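PDB 5JD3: LAE5 from Uncultured bacterium, which is probably an esterase of the alpha/beta hydrolase type, with a GDSL-like lipase/acylhydrolase domain expected to cleave ester bonds. Local coordinates for residues V107-G112 against D140-R145; D115-F120 against A211-H216; G152-T157 against N227-A232; G188-D193 against A231-L236. One frame throughout, in Å; residues are numbered along the deposited sequence.

Overall arrangement
Contacts 1, 3 and 4 all rest on one parallel sheet. Contact 1 packs helix 132-146 against one face; contacts 3 and 4 bring helix 219-232 and its end to the other. Strands 106-110 and 152-156 join contacts 1 and 3, whose centres lie about 13 Å apart, through a probable hydrogen bond from Ile154 N to Val107 O (2.8 Å). Contacts 3 and 4 share Ala231 and Ala232, and their centres are about 4 Å apart. Contact 2, about 20 Å from contact 1 and about 24 Å from contact 4 between centres, holds Asp213 and His216 of a probable catalytic triad; a bound PEG lies about 12 Å from the His216 side chain.

Contact 1 of 4, residues V107-G112 against D140-R145; sequences VAMMIG and DELVAR
Met109 carries this contact alone from the strand side, meeting Leu142 and Val143 of the helix. Its CB leaves the strand toward the helix, and CB and CG span the distance to it, the nearest CA atoms (Met109 and Val143) being 9.3 Å apart. With CG anti to the backbone N (chi1 172°) and SD continuing the extended chain, the sulfur is carried out to Leu142, where SD lies 4.3 Å from CD1 of that residue. The chain then bends at chi3 (46°), which sets the terminal methyl beside Val143. There Met109 CE comes to 4.0 Å from Val143 CG2, the branch of the valine that stands anti to its carbonyl carbon, and the two side chains cross obliquely. The same methyl also packs against Leu155 of the next strand.

The three touching residues are buried, and the surroundings are apolar: Leu91 and Trp95 of helix 88-100 also touch Met109, while Cys189 lies against Val143. The connection from strand 106-110 through helices 113-121 and 132-146 to the neighbouring parallel strand 152-156 is a beta-alpha-beta crossover, and this contact packs its second helix on the strand from which the connection starts. On the outer side of the helix, Arg145 NH1 forms a salt bridge with Glu141 OE2 at 2.8 Å, one turn earlier.

No hydrogen bond links strand and helix; only 98 Å² is buried between them, by methyl groups and one sulfur, so their cohesion here is that of apolar surfaces kept from water.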
loop_
_atom_site.group_PDB
_atom_site.type_symbol
_atom_site.label_atom_id
_atom_site.label_comp_id
_atom_site.label_asym_id
_atom_site.label_seq_id
_atom_site.Cartn_x
_atom_site.Cartn_y
_atom_site.Cartn_z
ATOM N N VAL A 107 -2.149 2.272 -10.977
ATOM C CA VAL A 107 -1.823 1.186 -10.062
ATOM C C VAL A 107 -1.175 1.724 -8.793
ATOM O O VAL A 107 -0.157 2.414 -8.848
ATOM C CB VAL A 107 -0.879 0.152 -10.706
ATOM C CG1 VAL A 107 -0.373 -0.829 -9.659
ATOM C CG2 VAL A 107 -1.583 -0.583 -11.831
ATOM N N ALA A 108 -1.778 1.412 -7.652
ATOM C CA ALA A 108 -1.193 1.749 -6.364
ATOM C C ALA A 108 -0.672 0.482 -5.701
ATOM O O ALA A 108 -1.390 -0.512 -5.595
ATOM C CB ALA A 108 -2.207 2.447 -5.475
ATOM N N MET A 109 0.582 0.511 -5.266
ATOM C CA MET A 109 1.184 -0.662 -4.649
ATOM C C MET A 109 1.763 -0.353 -3.276
ATOM O O MET A 109 2.489 0.625 -3.094
ATOM C CB MET A 109 2.270 -1.245 -5.555
ATOM C CG MET A 109 3.087 -2.351 -4.905
ATOM S SD MET A 109 4.083 -3.269 -6.092
ATOM C CE MET A 109 4.792 -1.932 -7.046
ATOM N N MET A 110 1.424 -1.198 -2.310
ATOM C CA MET A 110 1.976 -1.097 -0.971
ATOM C C MET A 110 2.462 -2.463 -0.509
ATOM O O MET A 110 1.663 -3.349 -0.205
ATOM C CB MET A 110 0.940 -0.543 0.002
ATOM C CG MET A 110 1.391 -0.592 1.440
ATOM S SD MET A 110 0.183 0.091 2.577
ATOM C CE MET A 110 0.813 -0.583 4.101
ATOM N N ILE A 111 3.779 -2.631 -0.463
ATOM C CA ILE A 111 4.366 -3.919 -0.127
ATOM C C ILE A 111 5.706 -3.723 0.578
ATOM O O ILE A 111 6.402 -2.732 0.347
ATOM C CB ILE A 111 4.545 -4.793 -1.395
ATOM C CG1 ILE A 111 4.695 -6.271 -1.027
ATOM C CG2 ILE A 111 5.706 -4.294 -2.252
ATOM C CD1 ILE A 111 3.425 -6.889 -0.482
ATOM N N GLY A 112 6.056 -4.655 1.460
ATOM C CA GLY A 112 7.315 -4.572 2.178
ATOM C C GLY A 112 7.220 -4.936 3.647
ATOM O O GLY A 112 8.208 -5.358 4.247
ATOM N N ASP A 140 11.453 -2.937 -8.420
ATOM C CA ASP A 140 11.848 -2.142 -9.577
ATOM C C ASP A 140 11.373 -2.791 -10.871
ATOM O O ASP A 140 10.981 -2.106 -11.816
ATOM C CB ASP A 140 13.369 -1.961 -9.600
ATOM C CG ASP A 140 13.861 -1.301 -10.872
ATOM O OD1 ASP A 140 13.923 -0.054 -10.909
ATOM O OD2 ASP A 140 14.193 -2.028 -11.832
ATOM N N GLU A 141 11.430 -4.106 -10.950
ATOM C CA GLU A 141 10.979 -4.839 -12.122
ATOM C C GLU A 141 9.479 -4.787 -12.340
ATOM O O GLU A 141 9.027 -4.646 -13.437
ATOM C CB GLU A 141 11.542 -6.253 -12.160
ATOM C CG GLU A 141 10.834 -7.270 -13.049
ATOM C CD GLU A 141 10.940 -7.070 -14.583
ATOM O OE1 GLU A 141 11.751 -6.248 -15.098
ATOM O OE2 GLU A 141 10.194 -7.752 -15.321
ATOM N N LEU A 142 8.717 -4.901 -11.268
ATOM C CA LEU A 142 7.267 -4.784 -11.380
ATOM C C LEU A 142 6.874 -3.402 -11.887
ATOM O O LEU A 142 6.006 -3.266 -12.750
ATOM C CB LEU A 142 6.595 -5.056 -10.034
ATOM C CG LEU A 142 6.711 -6.472 -9.470
ATOM C CD1 LEU A 142 6.008 -6.566 -8.124
ATOM C CD2 LEU A 142 6.139 -7.487 -10.448
ATOM N N VAL A 143 7.523 -2.380 -11.343
ATOM C CA VAL A 143 7.260 -1.002 -11.736
ATOM C C VAL A 143 7.678 -0.751 -13.181
ATOM O O VAL A 143 6.948 -0.115 -13.944
ATOM C CB VAL A 143 7.988 -0.011 -10.806
ATOM C CG1 VAL A 143 8.004 1.379 -11.412
ATOM C CG2 VAL A 143 7.335 0.002 -9.429
ATOM N N ALA A 144 8.845 -1.267 -13.555
ATOM C CA ALA A 144 9.374 -1.087 -14.906
ATOM C C ALA A 144 8.435 -1.654 -15.969
ATOM O O ALA A 144 8.335 -1.110 -17.070
ATOM C CB ALA A 144 10.748 -1.729 -15.022
ATOM N N ARG A 145 7.749 -2.742 -15.637
ATOM C CA ARG A 145 6.819 -3.372 -16.569
ATOM C C ARG A 145 5.448 -2.700 -16.561
ATOM O O ARG A 145 4.688 -2.817 -17.521
ATOM C CB ARG A 145 6.654 -4.859 -16.247
ATOM C CG ARG A 145 7.860 -5.723 -16.569
ATOM C CD ARG A 145 7.428 -7.032 -17.217
ATOM N NE ARG A 145 6.361 -7.692 -16.468
ATOM C CZ ARG A 145 6.553 -8.697 -15.619
ATOM N NH1 ARG A 145 7.774 -9.168 -15.410
ATOM N NH2 ARG A 145 5.521 -9.235 -14.983
#

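Contact 2 of 4, residues D115-F120 against A211-H216; sequences DVWRQF and AWDRIH
Asp213 is the first residue of the loop to come up to Trp117, its OD2 lying near the plane of the indole at the edge, 4.2 Å from CH2. Asp213 OD1 accepts from the backbone N of Ile215 and of His216 on the same face of its plane, an Asx turn and an Asx motif that overlap the type I turn from Ala211 to Arg214.

Ile215 supplies the covering layer. The indole is carried out to it and to His216 because Trp117 CG stands anti to the backbone N. Ile215 CG1 sits 3.7 Å from the centroid of the six-membered ring of Trp117 and 15° off the ring normal, a CH-pi contact over one face, while its CG2 approaches CZ3 of the same ring to 3.5 Å. Arg118 NH1 lies over the opposite face near the rim, and is also salt-bridged to Asp121.

Asp213 and His216, three residues apart, match the Asp-x-x-His block of GDSL hydrolases, and with Ser36 they have the geometry expected of a catalytic triad, though the roles are inferred. Replacing Trp117 with an alanine would probably take away the ring over which Ile215 CG1 makes its CH-pi contact and leave His216 CE1 without its indole neighbour.

His216 reaches the indole edge with CE1, 3.6 Å from Trp117 CZ3, the two ring planes lying at 41°. Its ND1 donates to Asp213 OD2 over 2.8 Å, nearly straight at 172° and in the imidazole plane, while Ile215 CG2 lies over the centre of one face of that ring. The other ring nitrogen, His216 NE2, is hydrogen-bonded to Ser36 OG.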
loop_
_atom_site.group_PDB
_atom_site.type_symbol
_atom_site.label_atom_id
_atom_site.label_comp_id
_atom_site.label_asym_id
_atom_site.label_seq_id
_atom_site.Cartn_x
_atom_site.Cartn_y
_atom_site.Cartn_z
ATOM N N ASP A 115 7.712 -8.558 4.084
ATOM C CA ASP A 115 9.084 -8.774 3.639
ATOM C C ASP A 115 10.060 -8.508 4.780
ATOM O O ASP A 115 11.060 -9.209 4.937
ATOM C CB ASP A 115 9.409 -7.873 2.445
ATOM C CG ASP A 115 8.414 -8.027 1.311
ATOM O OD1 ASP A 115 8.818 -8.482 0.221
ATOM O OD2 ASP A 115 7.227 -7.698 1.514
ATOM N N VAL A 116 9.750 -7.493 5.580
ATOM C CA VAL A 116 10.575 -7.124 6.723
ATOM C C VAL A 116 10.196 -7.929 7.964
ATOM O O VAL A 116 11.064 -8.386 8.709
ATOM C CB VAL A 116 10.449 -5.616 7.038
ATOM C CG1 VAL A 116 11.179 -5.267 8.326
ATOM C CG2 VAL A 116 10.973 -4.784 5.878
ATOM N N TRP A 117 8.894 -8.110 8.166
ATOM C CA TRP A 117 8.368 -8.707 9.391
ATOM C C TRP A 117 8.856 -10.134 9.636
ATOM O O TRP A 117 9.135 -10.510 10.775
ATOM C CB TRP A 117 6.838 -8.691 9.365
ATOM C CG TRP A 117 6.214 -8.622 10.724
ATOM C CD1 TRP A 117 6.853 -8.719 11.926
ATOM C CD2 TRP A 117 4.826 -8.432 11.021
ATOM N NE1 TRP A 117 5.949 -8.603 12.953
ATOM C CE2 TRP A 117 4.698 -8.427 12.425
ATOM C CE3 TRP A 117 3.681 -8.270 10.238
ATOM C CZ2 TRP A 117 3.469 -8.265 13.060
ATOM C CZ3 TRP A 117 2.461 -8.110 10.871
ATOM C CH2 TRP A 117 2.365 -8.108 12.269
ATOM N N ARG A 118 8.961 -10.925 8.571
ATOM C CA ARG A 118 9.340 -12.329 8.698
ATOM C C ARG A 118 10.771 -12.502 9.195
ATOM O O ARG A 118 11.115 -13.534 9.774
ATOM C CB ARG A 118 9.162 -13.054 7.363
ATOM C CG ARG A 118 7.723 -13.114 6.861
ATOM C CD ARG A 118 6.823 -13.946 7.770
ATOM N NE ARG A 118 6.271 -13.169 8.877
ATOM C CZ ARG A 118 5.174 -12.422 8.793
ATOM N NH1 ARG A 118 4.745 -11.750 9.852
ATOM N NH2 ARG A 118 4.507 -12.348 7.650
ATOM N N GLN A 119 11.600 -11.488 8.977
ATOM C CA GLN A 119 12.987 -11.534 9.421
ATOM C C GLN A 119 13.090 -11.383 10.936
ATOM O O GLN A 119 14.164 -11.561 11.510
ATOM C CB GLN A 119 13.807 -10.443 8.729
ATOM C CG GLN A 119 13.735 -10.480 7.211
ATOM C CD GLN A 119 14.527 -9.361 6.562
ATOM O OE1 GLN A 119 15.631 -9.031 6.997
ATOM N NE2 GLN A 119 13.964 -8.769 5.514
ATOM N N PHE A 120 11.972 -11.063 11.583
ATOM C CA PHE A 120 11.979 -10.811 13.020
ATOM C C PHE A 120 11.086 -11.759 13.828
ATOM O O PHE A 120 11.429 -12.114 14.955
ATOM C CB PHE A 120 11.581 -9.359 13.294
ATOM C CG PHE A 120 12.586 -8.356 12.800
ATOM C CD1 PHE A 120 13.708 -8.054 13.554
ATOM C CD2 PHE A 120 12.415 -7.723 11.580
ATOM C CE1 PHE A 120 14.639 -7.136 13.104
ATOM C CE2 PHE A 120 13.342 -6.802 11.124
ATOM C CZ PHE A 120 14.456 -6.510 11.887
ATOM N N ALA A 211 -2.550 0.284 17.079
ATOM C CA ALA A 211 -2.366 -1.130 16.777
ATOM C C ALA A 211 -1.549 -1.844 17.846
ATOM O O ALA A 211 -0.423 -1.448 18.148
ATOM C CB ALA A 211 -1.702 -1.291 15.419
ATOM N N TRP A 212 -2.122 -2.903 18.409
ATOM C CA TRP A 212 -1.428 -3.717 19.399
ATOM C C TRP A 212 -0.145 -4.317 18.828
ATOM O O TRP A 212 0.876 -4.373 19.511
ATOM C CB TRP A 212 -2.339 -4.833 19.919
ATOM C CG TRP A 212 -3.256 -4.410 21.031
ATOM C CD1 TRP A 212 -3.437 -3.145 21.511
ATOM C CD2 TRP A 212 -4.109 -5.260 21.810
ATOM N NE1 TRP A 212 -4.354 -3.154 22.536
ATOM C CE2 TRP A 212 -4.781 -4.440 22.738
ATOM C CE3 TRP A 212 -4.371 -6.634 21.809
ATOM C CZ2 TRP A 212 -5.697 -4.949 23.658
ATOM C CZ3 TRP A 212 -5.281 -7.137 22.722
ATOM C CH2 TRP A 212 -5.933 -6.296 23.634
ATOM N N ASP A 213 -0.198 -4.754 17.573
ATOM C CA ASP A 213 0.966 -5.365 16.936
ATOM C C ASP A 213 1.754 -4.370 16.087
ATOM O O ASP A 213 2.661 -4.757 15.350
ATOM C CB ASP A 213 0.546 -6.570 16.081
ATOM C CG ASP A 213 -0.452 -6.209 14.985
ATOM O OD1 ASP A 213 -0.582 -5.018 14.631
ATOM O OD2 ASP A 213 -1.107 -7.135 14.464
ATOM N N ARG A 214 1.381 -3.095 16.183
ATOM C CA ARG A 214 2.063 -2.011 15.479
ATOM C C ARG A 214 2.062 -2.187 13.959
ATOM O O ARG A 214 2.891 -1.602 13.264
ATOM C CB ARG A 214 3.504 -1.875 15.984
ATOM C CG ARG A 214 3.609 -1.528 17.461
ATOM C CD ARG A 214 5.057 -1.438 17.918
ATOM N NE ARG A 214 5.699 -2.747 17.989
ATOM C CZ ARG A 214 6.953 -2.943 18.386
ATOM N NH1 ARG A 214 7.705 -1.911 18.745
ATOM N NH2 ARG A 214 7.456 -4.170 18.422
ATOM N N ILE A 215 1.132 -2.990 13.450
ATOM C CA ILE A 215 1.022 -3.218 12.011
ATOM C C ILE A 215 -0.425 -3.133 11.533
ATOM O O ILE A 215 -0.733 -2.373 10.616
ATOM C CB ILE A 215 1.600 -4.587 11.604
ATOM C CG1 ILE A 215 3.124 -4.579 11.723
ATOM C CG2 ILE A 215 1.200 -4.928 10.177
ATOM C CD1 ILE A 215 3.800 -3.551 10.838
ATOM N N HIS A 216 -1.304 -3.920 12.149
ATOM C CA HIS A 216 -2.725 -3.903 11.810
ATOM C C HIS A 216 -3.480 -2.937 12.719
ATOM O O HIS A 216 -3.776 -3.266 13.868
ATOM C CB HIS A 216 -3.329 -5.306 11.924
ATOM C CG HIS A 216 -2.592 -6.350 11.144
ATOM N ND1 HIS A 216 -1.650 -7.178 11.713
ATOM C CD2 HIS A 216 -2.663 -6.703 9.839
ATOM C CE1 HIS A 216 -1.171 -7.996 10.793
ATOM N NE2 HIS A 216 -1.769 -7.728 9.646
#

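Contact 3 of 4, residues G152-T157 against N227-A232; sequences GMILLT and NAFLAA
The Phe229 ring turns its CD1-CE1 side to strand 152-156, where two aliphatic side chains receive it. At the edge, near the ring plane, lies Leu156 CD2, 3.9 Å from Phe229 CD1; the other methyl of the same leucine, CD1, is 4.0 Å from that ring carbon. Further along the ring, Ile154 CG2 lies 3.9 Å from Phe229 CE1. Leu63 of helix 59-70 and Phe24 also touch the phenylalanine, which is buried.

The reach depends on the torsion at the helix: the bond to CB does not aim straight at the strand, but with CG anti to the backbone N (chi1 -178°) the ring is swung over to it. The nearest CA atoms, Leu156 and Phe229, are 7.8 Å apart. Side chains alternate along the strand: Ile154 and Leu156 face the helix, Met153 and Leu155 the other side, against Met109. Ile154 crosses the phenylalanine at about a right angle and Leu156 crosses it at a slant; the two share the CD1-CE1 side of the ring, CE1 being touched by both.

With an alanine here, the methyl groups of Ile154 and Leu156 would lose the ring they pack on, and a gap would probably open between helix 219-232 and strand 152-156.

No polar atom takes part across the 132 Å² buried between the segments. Helix 219-232 is therefore attached to this parallel sheet, in the layered alpha/beta arrangement, by van der Waals contact and burial of apolar surface.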
loop_
_atom_site.group_PDB
_atom_site.type_symbol
_atom_site.label_atom_id
_atom_site.label_comp_id
_atom_site.label_asym_id
_atom_site.label_seq_id
_atom_site.Cartn_x
_atom_site.Cartn_y
_atom_site.Cartn_z
ATOM N N GLY A 152 -0.507 6.443 -14.506
ATOM C CA GLY A 152 0.243 6.786 -13.313
ATOM C C GLY A 152 0.387 5.609 -12.370
ATOM O O GLY A 152 -0.478 4.735 -12.314
ATOM N N MET A 153 1.489 5.584 -11.626
ATOM C CA MET A 153 1.733 4.514 -10.669
ATOM C C MET A 153 2.113 5.077 -9.306
ATOM O O MET A 153 3.021 5.901 -9.194
ATOM C CB MET A 153 2.827 3.577 -11.180
ATOM C CG MET A 153 2.935 2.282 -10.394
ATOM S SD MET A 153 3.734 0.966 -11.328
ATOM C CE MET A 153 3.422 -0.437 -10.259
ATOM N N ILE A 154 1.412 4.626 -8.271
ATOM C CA ILE A 154 1.626 5.131 -6.919
ATOM C C ILE A 154 2.271 4.082 -6.020
ATOM O O ILE A 154 1.781 2.958 -5.912
ATOM C CB ILE A 154 0.302 5.592 -6.273
ATOM C CG1 ILE A 154 -0.383 6.653 -7.138
ATOM C CG2 ILE A 154 0.549 6.124 -4.874
ATOM C CD1 ILE A 154 -1.492 6.110 -8.016
ATOM N N LEU A 155 3.371 4.454 -5.376
ATOM C CA LEU A 155 4.046 3.558 -4.446
ATOM C C LEU A 155 3.859 4.027 -3.007
ATOM O O LEU A 155 4.287 5.120 -2.639
ATOM C CB LEU A 155 5.535 3.455 -4.778
ATOM C CG LEU A 155 5.860 2.927 -6.177
ATOM C CD1 LEU A 155 7.358 2.715 -6.345
ATOM C CD2 LEU A 155 5.097 1.642 -6.452
ATOM N N LEU A 156 3.207 3.194 -2.202
ATOM C CA LEU A 156 2.997 3.500 -0.793
ATOM C C LEU A 156 4.019 2.759 0.057
ATOM O O LEU A 156 4.100 1.531 0.012
ATOM C CB LEU A 156 1.575 3.134 -0.356
ATOM C CG LEU A 156 0.406 3.929 -0.949
ATOM C CD1 LEU A 156 0.013 3.417 -2.328
ATOM C CD2 LEU A 156 -0.789 3.904 -0.006
ATOM N N THR A 157 4.799 3.510 0.827
ATOM C CA THR A 157 5.881 2.932 1.616
ATOM C C THR A 157 5.359 1.964 2.675
ATOM O O THR A 157 4.283 2.169 3.239
ATOM C CB THR A 157 6.729 4.033 2.303
ATOM O OG1 THR A 157 7.856 3.439 2.960
ATOM C CG2 THR A 157 5.906 4.802 3.323
ATOM N N ASN A 227 -5.474 9.068 4.272
ATOM C CA ASN A 227 -5.270 10.509 4.167
ATOM C C ASN A 227 -3.907 10.871 3.585
ATOM O O ASN A 227 -3.758 11.909 2.942
ATOM C CB ASN A 227 -5.445 11.171 5.534
ATOM C CG ASN A 227 -6.899 11.254 5.955
ATOM O OD1 ASN A 227 -7.788 10.760 5.261
ATOM N ND2 ASN A 227 -7.149 11.879 7.099
ATOM N N ALA A 228 -2.917 10.015 3.814
ATOM C CA ALA A 228 -1.600 10.208 3.221
ATOM C C ALA A 228 -1.686 10.036 1.709
ATOM O O ALA A 228 -1.080 10.792 0.948
ATOM C CB ALA A 228 -0.597 9.235 3.816
ATOM N N PHE A 229 -2.453 9.035 1.289
ATOM C CA PHE A 229 -2.689 8.758 -0.123
ATOM C C PHE A 229 -3.417 9.918 -0.794
ATOM O O PHE A 229 -3.009 10.388 -1.857
ATOM C CB PHE A 229 -3.495 7.462 -0.272
ATOM C CG PHE A 229 -3.749 7.054 -1.699
ATOM C CD1 PHE A 229 -2.914 6.147 -2.330
ATOM C CD2 PHE A 229 -4.835 7.554 -2.399
ATOM C CE1 PHE A 229 -3.147 5.761 -3.637
ATOM C CE2 PHE A 229 -5.072 7.174 -3.705
ATOM C CZ PHE A 229 -4.228 6.276 -4.325
ATOM N N LEU A 230 -4.500 10.366 -0.166
ATOM C CA LEU A 230 -5.325 11.443 -0.704
ATOM C C LEU A 230 -4.553 12.749 -0.830
ATOM O O LEU A 230 -4.680 13.460 -1.828
ATOM C CB LEU A 230 -6.559 11.651 0.174
ATOM C CG LEU A 230 -7.564 10.499 0.189
ATOM C CD1 LEU A 230 -8.540 10.651 1.341
ATOM C CD2 LEU A 230 -8.303 10.419 -1.138
ATOM N N ALA A 231 -3.756 13.061 0.187
ATOM C CA ALA A 231 -2.956 14.280 0.192
ATOM C C ALA A 231 -1.920 14.259 -0.926
ATOM O O ALA A 231 -1.703 15.265 -1.602
ATOM C CB ALA A 231 -2.279 14.464 1.541
ATOM N N ALA A 232 -1.288 13.105 -1.116
ATOM C CA ALA A 232 -0.272 12.945 -2.151
ATOM C C ALA A 232 -0.881 13.044 -3.545
ATOM O O ALA A 232 -0.215 13.453 -4.495
ATOM C CB ALA A 232 0.449 11.616 -1.981
#

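Contact 4 of 4, residues G188-D193 against A231-L236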
loop_
_atom_site.group_PDB
_atom_site.type_symbol
_atom_site.label_atom_id
_atom_site.label_comp_id
_atom_site.label_asym_id
_atom_site.label_seq_id
_atom_site.Cartn_x
_atom_site.Cartn_y
_atom_site.Cartn_z
ATOM N N GLY A 188 9.690 7.723 -11.970
ATOM C CA GLY A 188 8.771 8.845 -11.906
ATOM C C GLY A 188 7.447 8.503 -11.249
ATOM O O GLY A 188 6.422 9.118 -11.541
ATOM N N CYS A 189 7.468 7.517 -10.360
ATOM C CA CYS A 189 6.266 7.122 -9.641
ATOM C C CYS A 189 5.943 8.112 -8.532
ATOM O O CYS A 189 6.832 8.782 -8.007
ATOM C CB CYS A 189 6.424 5.721 -9.050
ATOM S SG CYS A 189 6.890 4.461 -10.245
ATOM N N LEU A 190 4.666 8.202 -8.184
ATOM C CA LEU A 190 4.245 8.996 -7.040
ATOM C C LEU A 190 4.476 8.191 -5.768
ATOM O O LEU A 190 4.062 7.035 -5.677
ATOM C CB LEU A 190 2.773 9.396 -7.166
ATOM C CG LEU A 190 2.166 10.190 -6.009
ATOM C CD1 LEU A 190 2.952 11.468 -5.761
ATOM C CD2 LEU A 190 0.706 10.504 -6.289
ATOM N N LEU A 191 5.148 8.790 -4.791
ATOM C CA LEU A 191 5.407 8.092 -3.540
ATOM C C LEU A 191 4.595 8.662 -2.387
ATOM O O LEU A 191 4.675 9.851 -2.082
ATOM C CB LEU A 191 6.893 8.133 -3.186
ATOM C CG LEU A 191 7.204 7.343 -1.913
ATOM C CD1 LEU A 191 8.273 6.307 -2.184
ATOM C CD2 LEU A 191 7.618 8.261 -0.767
ATOM N N VAL A 192 3.817 7.797 -1.748
ATOM C CA VAL A 192 3.064 8.176 -0.562
ATOM C C VAL A 192 3.838 7.792 0.693
ATOM O O VAL A 192 4.114 6.615 0.928
ATOM C CB VAL A 192 1.677 7.512 -0.534
ATOM C CG1 VAL A 192 0.948 7.868 0.749
ATOM C CG2 VAL A 192 0.867 7.934 -1.746
ATOM N N ASP A 193 4.194 8.792 1.490
ATOM C CA ASP A 193 4.934 8.556 2.723
ATOM C C ASP A 193 3.984 8.196 3.861
ATOM O O ASP A 193 3.633 9.041 4.685
ATOM C CB ASP A 193 5.769 9.784 3.091
ATOM C CG ASP A 193 6.645 9.552 4.306
ATOM O OD1 ASP A 193 7.015 10.542 4.971
ATOM O OD2 ASP A 193 6.966 8.379 4.597
ATOM N N ALA A 231 -3.756 13.061 0.187
ATOM C CA ALA A 231 -2.956 14.280 0.192
ATOM C C ALA A 231 -1.920 14.259 -0.926
ATOM O O ALA A 231 -1.703 15.265 -1.602
ATOM C CB ALA A 231 -2.279 14.464 1.541
ATOM N N ALA A 232 -1.288 13.105 -1.116
ATOM C CA ALA A 232 -0.272 12.945 -2.151
ATOM C C ALA A 232 -0.881 13.044 -3.545
ATOM O O ALA A 232 -0.215 13.453 -4.495
ATOM C CB ALA A 232 0.449 11.616 -1.981
ATOM N N THR A 233 -2.150 12.666 -3.661
ATOM C CA THR A 233 -2.855 12.726 -4.935
ATOM C C THR A 233 -3.730 13.976 -5.017
ATOM O O THR A 233 -4.516 14.135 -5.949
ATOM C CB THR A 233 -3.724 11.476 -5.161
ATOM O OG1 THR A 233 -4.689 11.364 -4.109
ATOM C CG2 THR A 233 -2.858 10.225 -5.183
ATOM N N GLY A 234 -3.590 14.851 -4.026
ATOM C CA GLY A 234 -4.235 16.152 -4.042
ATOM C C GLY A 234 -5.754 16.153 -4.002
ATOM O O GLY A 234 -6.390 16.980 -4.654
ATOM N N CYS A 235 -6.335 15.232 -3.239
ATOM C CA CYS A 235 -7.782 15.203 -3.040
ATOM C C CYS A 235 -8.144 14.902 -1.588
ATOM O O CYS A 235 -9.157 14.259 -1.309
ATOM C CB CYS A 235 -8.438 14.174 -3.964
ATOM S SG CYS A 235 -7.623 12.564 -4.025
ATOM N N LEU A 236 -7.310 15.375 -0.666
ATOM C CA LEU A 236 -7.568 15.214 0.760
ATOM C C LEU A 236 -8.769 16.047 1.194
ATOM O O LEU A 236 -9.667 15.554 1.876
ATOM C CB LEU A 236 -6.335 15.605 1.576
ATOM C CG LEU A 236 -6.505 15.615 3.096
ATOM C CD1 LEU A 236 -6.798 14.212 3.608
ATOM C CD2 LEU A 236 -5.271 16.193 3.775
#
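Leu190 runs out extended, CG anti to the backbone N (chi1 178°) and CD2 continuing the line while CD1 turns aside, so that CD2 reaches the end of helix 219-232, 3.6 Å from Ala232 O and 3.7 Å from Thr233 CG2. The CG2 branch of Val192 comes to 3.7 Å from Ala232 CB. The small CB of Ala232 thus lies beside both strand residues, though at 4.5 Å it is more distant from Leu190 CD2. Leu190 and Thr233 cross at about a right angle.

These contacts fall where the helix stops. Gly234, at positive phi, is the C-prime residue of a Schellman motif: Cys235 N reaches back to Leu230 O, and Gly234 N makes a weak bond to Ala231 O. Strand 190-192 is the outermost of the parallel sheet on this side, so the motif closes the helix against a sheet margin, its nearest CA pair being Val192 and Ala232 at 6.0 Å.

Thr233 divides its side chain between two settings. Its CG2 is given to Leu190, whereas OG1 stands between the backbone N and the carbonyl carbon (chi1 60°) and bonds back to Phe229 O and Leu230 O in the last turn. The hydroxyl is thereby satisfied within the helix end, leaving a methyl for the apolar side. Tyr23 touches both Leu190 and Thr233, and on the sheet side Ile154 lies against Leu190 and Val192. Beyond the strand, Asp193 turns its carboxylate away from this contact, where OD2 makes a salt bridge to Arg181 and accepts from Gly196 N.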